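Local coordinates for protein metallocarboxypeptidase (Trypanosoma cruzi, PDB 3DWC) that probably removes single amino acids other than proline from the C-terminal end of peptides, as a metal-dependent carboxypeptidase of the M32 family, at residues 182-186 against 356-360; 188-192 against 500-504. One frame throughout, in Å; residues are numbered along the deposited sequence.

Both contacts are built on helix 168-196, which meets different elements at successive turns. Contact 1 (182-186 with 356-360) is the core one: almost every residue that touches is buried, and the chemistry is purely apolar, mostly leucine methyls against leucine and proline carbons. Contact 2 (188-192 with 500-504) lies farther from the centre of the chain and is only partly buried; there V189 keeps a greasy patch against Y500, while E188 and K192 reach charged and backbone groups at the end of helix 490-501. The two join directly, since L356 of contact 1 packs on V189 and Y500, and L185 on R501, so the hydrophobic layer runs on into the polar edge.

Contact 1: 182-186 against 356-360; sequences LPELL and LCYPL
L182 fills the hollow between L356, P359 and L360, and its two methyls divide the work. The L182 and L356 side chains run past each other in opposite directions, CD1 to CD1 at 3.9 Å, while the L182 side chain crosses that of P359 at about a right angle. That second touch is tight, with L182 CD2 only 3.3 Å from P359 CG. The branch point is used too, as L182 CG lies 3.8 Å from L360 CD2. With CG anti to the backbone N (chi1 -177°), L182 directs both methyls at the 356-360 turn.

One helical turn on, L186 makes another bump. Its CD1 and CD2 lie 3.9 and 4.0 Å from C357 SG, so the fork of L186 straddles the sulfur. L360 CD1 reaches in between L182 and L186, 3.7 Å from L186 CD2, while L360 CD2 lies against L182 CG and P183. Away from P183, L356 CD1 lies against L182 CD1 and L185 CD2. Y393 and L394 of helix 382-394 help enclose the cluster. This is apolar packing that seats helix 168-196 on the loop leading into helix 358-374 and on its first residues, in the largely helical M32 carboxypeptidase fold.

Contact 2: 188-192 against 500-504; sequences EVQEK and YRDDR
K192 and E188, one turn apart on their helix, reach R501 at different points, K192 at its backbone and E188 along its side chain. K192 has CG anti to its own N (chi1 -180°) and stays extended to the tip, which carries NZ to R501 O at 3.0 Å, a weak hydrogen bond. The same nitrogen passes 3.5 Å from D503 CB, the side chains crossing at about a right angle.

E188 lays its carboxylate alongside the aliphatic part of R501, OE2 lying 3.7 Å from CG. Its plane is turned 66° from the guanidinium, at whose edge E188 OE2 forms a long salt bridge, 3.8 Å to R501 NE. A water bridges the pair, donating to E188 OE2 and accepting from R501 NE. The bent R501 chain turns NH1 back to D502: OD1 is met on its syn side in a nearly straight bond (176°), OD2 at 2.8 Å in a weak, bent one, completing a salt-bridge network.

Beneath these polar groups, V189 sets both methyls on Y500 CB, 3.9 Å each. The Y500 ring leads away, its OH bonding E355. Helix 168-196 lies against the C-terminal end of helix 490-501, with loop residues Q342 and V344 against Y500.

Contact 1: 182-186 against 356-360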
loop_
_atom_site.group_PDB
_atom_site.type_symbol
_atom_site.label_atom_id
_atom_site.label_comp_id
_atom_site.label_asym_id
_atom_site.label_seq_id
_atom_site.Cartn_x
_atom_site.Cartn_y
_atom_site.Cartn_z
ATOM N N LEU B 182 -4.497 -29.608 33.401
ATOM C CA LEU B 182 -5.422 -29.132 32.369
ATOM C C LEU B 182 -6.221 -30.236 31.704
ATOM O O LEU B 182 -7.418 -30.061 31.551
ATOM C CB LEU B 182 -4.737 -28.212 31.328
ATOM C CG LEU B 182 -5.600 -27.586 30.217
ATOM C CD1 LEU B 182 -6.894 -26.959 30.790
ATOM C CD2 LEU B 182 -4.786 -26.550 29.445
ATOM N N PRO B 183 -5.589 -31.383 31.329
ATOM C CA PRO B 183 -6.402 -32.520 30.832
ATOM C C PRO B 183 -7.556 -32.974 31.762
ATOM O O PRO B 183 -8.681 -33.215 31.285
ATOM C CB PRO B 183 -5.369 -33.627 30.642
ATOM C CG PRO B 183 -4.093 -32.860 30.322
ATOM C CD PRO B 183 -4.148 -31.694 31.273
ATOM N N GLU B 184 -7.316 -33.031 33.072
ATOM C CA GLU B 184 -8.418 -33.329 33.992
ATOM C C GLU B 184 -9.409 -32.164 34.202
ATOM O O GLU B 184 -10.593 -32.382 34.476
ATOM C CB GLU B 184 -7.894 -33.845 35.322
ATOM C CG GLU B 184 -7.404 -35.280 35.225
ATOM C CD GLU B 184 -8.535 -36.273 34.885
ATOM O OE1 GLU B 184 -9.705 -36.013 35.284
ATOM O OE2 GLU B 184 -8.244 -37.318 34.246
ATOM N N LEU B 185 -8.947 -30.943 34.041
ATOM C CA LEU B 185 -9.838 -29.789 34.183
ATOM C C LEU B 185 -10.833 -29.808 33.042
ATOM O O LEU B 185 -12.011 -29.524 33.255
ATOM C CB LEU B 185 -9.060 -28.485 34.173
ATOM C CG LEU B 185 -9.883 -27.175 34.252
ATOM C CD1 LEU B 185 -10.806 -27.235 35.440
ATOM C CD2 LEU B 185 -8.993 -25.970 34.354
ATOM N N LEU B 186 -10.345 -30.125 31.841
ATOM C CA LEU B 186 -11.196 -30.184 30.672
ATOM C C LEU B 186 -12.315 -31.228 30.898
ATOM O O LEU B 186 -13.512 -30.945 30.702
ATOM C CB LEU B 186 -10.380 -30.472 29.407
ATOM C CG LEU B 186 -11.205 -30.791 28.147
ATOM C CD1 LEU B 186 -12.284 -29.687 27.838
ATOM C CD2 LEU B 186 -10.289 -30.978 26.943
ATOM N N LEU B 356 -10.478 -22.951 26.608
ATOM C CA LEU B 356 -9.992 -23.997 27.504
ATOM C C LEU B 356 -9.177 -25.073 26.787
ATOM O O LEU B 356 -8.157 -25.534 27.305
ATOM C CB LEU B 356 -11.180 -24.605 28.283
ATOM C CG LEU B 356 -10.926 -25.563 29.453
ATOM C CD1 LEU B 356 -10.194 -24.941 30.646
ATOM C CD2 LEU B 356 -12.244 -26.145 29.947
ATOM N N CYS B 357 -9.607 -25.448 25.582
ATOM C CA CYS B 357 -8.985 -26.542 24.827
ATOM C C CYS B 357 -7.738 -26.114 24.135
ATOM O O CYS B 357 -6.811 -26.890 23.944
ATOM C CB CYS B 357 -9.950 -27.072 23.773
ATOM S SG CYS B 357 -11.346 -27.937 24.496
ATOM N N TYR B 358 -7.737 -24.866 23.714
ATOM C CA TYR B 358 -6.642 -24.282 22.962
ATOM C C TYR B 358 -5.210 -24.613 23.502
ATOM O O TYR B 358 -4.372 -25.124 22.752
ATOM C CB TYR B 358 -6.878 -22.781 22.818
ATOM C CG TYR B 358 -6.087 -22.180 21.702
ATOM C CD1 TYR B 358 -6.691 -21.848 20.496
ATOM C CD2 TYR B 358 -4.722 -22.009 21.821
ATOM C CE1 TYR B 358 -5.959 -21.320 19.464
ATOM C CE2 TYR B 358 -3.997 -21.472 20.803
ATOM C CZ TYR B 358 -4.615 -21.135 19.635
ATOM O OH TYR B 358 -3.865 -20.607 18.635
ATOM N N PRO B 359 -4.930 -24.349 24.781
ATOM C CA PRO B 359 -3.599 -24.666 25.303
ATOM C C PRO B 359 -3.187 -26.150 25.166
ATOM O O PRO B 359 -1.996 -26.444 25.092
ATOM C CB PRO B 359 -3.724 -24.320 26.778
ATOM C CG PRO B 359 -5.154 -24.306 27.066
ATOM C CD PRO B 359 -5.758 -23.745 25.823
ATOM N N LEU B 360 -4.153 -27.058 25.185
ATOM C CA LEU B 360 -3.863 -28.459 24.971
ATOM C C LEU B 360 -3.300 -28.712 23.543
ATOM O O LEU B 360 -2.362 -29.493 23.384
ATOM C CB LEU B 360 -5.095 -29.293 25.282
ATOM C CG LEU B 360 -5.413 -29.266 26.776
ATOM C CD1 LEU B 360 -6.814 -29.802 27.068
ATOM C CD2 LEU B 360 -4.340 -30.009 27.586
#

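Contact 2: 188-192 against 500-504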
loop_
_atom_site.group_PDB
_atom_site.type_symbol
_atom_site.label_atom_id
_atom_site.label_comp_id
_atom_site.label_asym_id
_atom_site.label_seq_id
_atom_site.Cartn_x
_atom_site.Cartn_y
_atom_site.Cartn_z
ATOM N N GLU B 188 -13.424 -32.444 33.692
ATOM C CA GLU B 188 -14.317 -32.007 34.754
ATOM C C GLU B 188 -15.350 -30.999 34.242
ATOM O O GLU B 188 -16.513 -31.060 34.602
ATOM C CB GLU B 188 -13.519 -31.352 35.871
ATOM C CG GLU B 188 -14.376 -30.945 37.059
ATOM C CD GLU B 188 -13.590 -30.413 38.234
ATOM O OE1 GLU B 188 -14.119 -30.526 39.359
ATOM O OE2 GLU B 188 -12.461 -29.898 38.058
ATOM N N VAL B 189 -14.892 -30.076 33.405
ATOM C CA VAL B 189 -15.742 -29.022 32.847
ATOM C C VAL B 189 -16.781 -29.635 31.928
ATOM O O VAL B 189 -17.958 -29.334 32.061
ATOM C CB VAL B 189 -14.914 -27.965 32.131
ATOM C CG1 VAL B 189 -15.818 -26.974 31.373
ATOM C CG2 VAL B 189 -14.073 -27.227 33.152
ATOM N N GLN B 190 -16.341 -30.523 31.038
ATOM C CA GLN B 190 -17.255 -31.267 30.180
ATOM C C GLN B 190 -18.376 -31.990 30.928
ATOM O O GLN B 190 -19.544 -31.880 30.550
ATOM C CB GLN B 190 -16.498 -32.271 29.324
ATOM C CG GLN B 190 -15.826 -31.665 28.099
ATOM C CD GLN B 190 -15.091 -32.708 27.290
ATOM O OE1 GLN B 190 -15.471 -33.009 26.157
ATOM N NE2 GLN B 190 -14.064 -33.310 27.883
ATOM N N GLU B 191 -18.031 -32.712 31.987
ATOM C CA GLU B 191 -19.023 -33.498 32.684
ATOM C C GLU B 191 -19.980 -32.611 33.486
ATOM O O GLU B 191 -21.170 -32.910 33.569
ATOM C CB GLU B 191 -18.363 -34.620 33.513
ATOM C CG GLU B 191 -18.153 -34.323 34.979
ATOM C CD GLU B 191 -17.053 -35.185 35.615
ATOM O OE1 GLU B 191 -16.604 -36.173 34.954
ATOM O OE2 GLU B 191 -16.626 -34.839 36.771
ATOM N N LYS B 192 -19.464 -31.515 34.038
ATOM C CA LYS B 192 -20.289 -30.504 34.703
ATOM C C LYS B 192 -21.307 -29.879 33.739
ATOM O O LYS B 192 -22.468 -29.707 34.085
ATOM C CB LYS B 192 -19.414 -29.385 35.272
ATOM C CG LYS B 192 -20.197 -28.262 36.002
ATOM C CD LYS B 192 -19.485 -26.884 35.974
ATOM C CE LYS B 192 -20.087 -25.911 37.055
ATOM N NZ LYS B 192 -19.916 -24.435 36.770
ATOM N N TYR B 500 -14.499 -21.642 33.838
ATOM C CA TYR B 500 -15.150 -22.829 33.279
ATOM C C TYR B 500 -15.690 -23.841 34.284
ATOM O O TYR B 500 -16.705 -24.503 34.046
ATOM C CB TYR B 500 -14.262 -23.469 32.217
ATOM C CG TYR B 500 -14.102 -22.521 31.041
ATOM C CD1 TYR B 500 -15.112 -22.385 30.089
ATOM C CD2 TYR B 500 -12.991 -21.694 30.933
ATOM C CE1 TYR B 500 -14.981 -21.502 29.040
ATOM C CE2 TYR B 500 -12.859 -20.785 29.887
ATOM C CZ TYR B 500 -13.869 -20.681 28.965
ATOM O OH TYR B 500 -13.777 -19.792 27.926
ATOM N N ARG B 501 -14.989 -23.987 35.392
ATOM C CA ARG B 501 -15.338 -24.966 36.366
ATOM C C ARG B 501 -16.296 -24.359 37.396
ATOM O O ARG B 501 -17.219 -25.032 37.857
ATOM C CB ARG B 501 -14.064 -25.507 37.007
ATOM C CG ARG B 501 -14.286 -26.699 37.913
ATOM C CD ARG B 501 -14.018 -26.336 39.319
ATOM N NE ARG B 501 -12.632 -26.493 39.672
ATOM C CZ ARG B 501 -11.933 -25.677 40.467
ATOM N NH1 ARG B 501 -12.417 -24.546 40.971
ATOM N NH2 ARG B 501 -10.686 -25.988 40.731
ATOM N N ASP B 502 -16.107 -23.092 37.746
ATOM C CA ASP B 502 -16.990 -22.415 38.714
ATOM C C ASP B 502 -17.977 -21.418 38.071
ATOM O O ASP B 502 -18.765 -20.782 38.779
ATOM C CB ASP B 502 -16.115 -21.694 39.731
ATOM C CG ASP B 502 -15.117 -22.627 40.380
ATOM O OD1 ASP B 502 -15.408 -23.808 40.305
ATOM O OD2 ASP B 502 -14.048 -22.211 40.917
ATOM N N ASP B 503 -17.937 -21.254 36.752
ATOM C CA ASP B 503 -18.908 -20.384 36.065
ATOM C C ASP B 503 -18.934 -18.952 36.643
ATOM O O ASP B 503 -20.004 -18.318 36.717
ATOM C CB ASP B 503 -20.311 -21.008 36.159
ATOM C CG ASP B 503 -21.312 -20.376 35.190
ATOM O OD1 ASP B 503 -20.917 -20.053 34.047
ATOM O OD2 ASP B 503 -22.500 -20.220 35.563
ATOM N N ARG B 504 -17.768 -18.439 37.049
ATOM C CA ARG B 504 -17.721 -17.157 37.780
ATOM C C ARG B 504 -17.591 -15.915 36.875
ATOM O O ARG B 504 -17.614 -14.770 37.358
ATOM C CB ARG B 504 -16.611 -17.186 38.819
ATOM C CG ARG B 504 -16.857 -18.243 39.932
ATOM C CD ARG B 504 -15.696 -18.307 40.929
ATOM N NE ARG B 504 -15.364 -16.954 41.372
ATOM C CZ ARG B 504 -14.338 -16.625 42.150
ATOM N NH1 ARG B 504 -13.512 -17.559 42.642
ATOM N NH2 ARG B 504 -14.160 -15.346 42.448
HETATM O O HOH W 1 -10.884 -28.373 39.618
#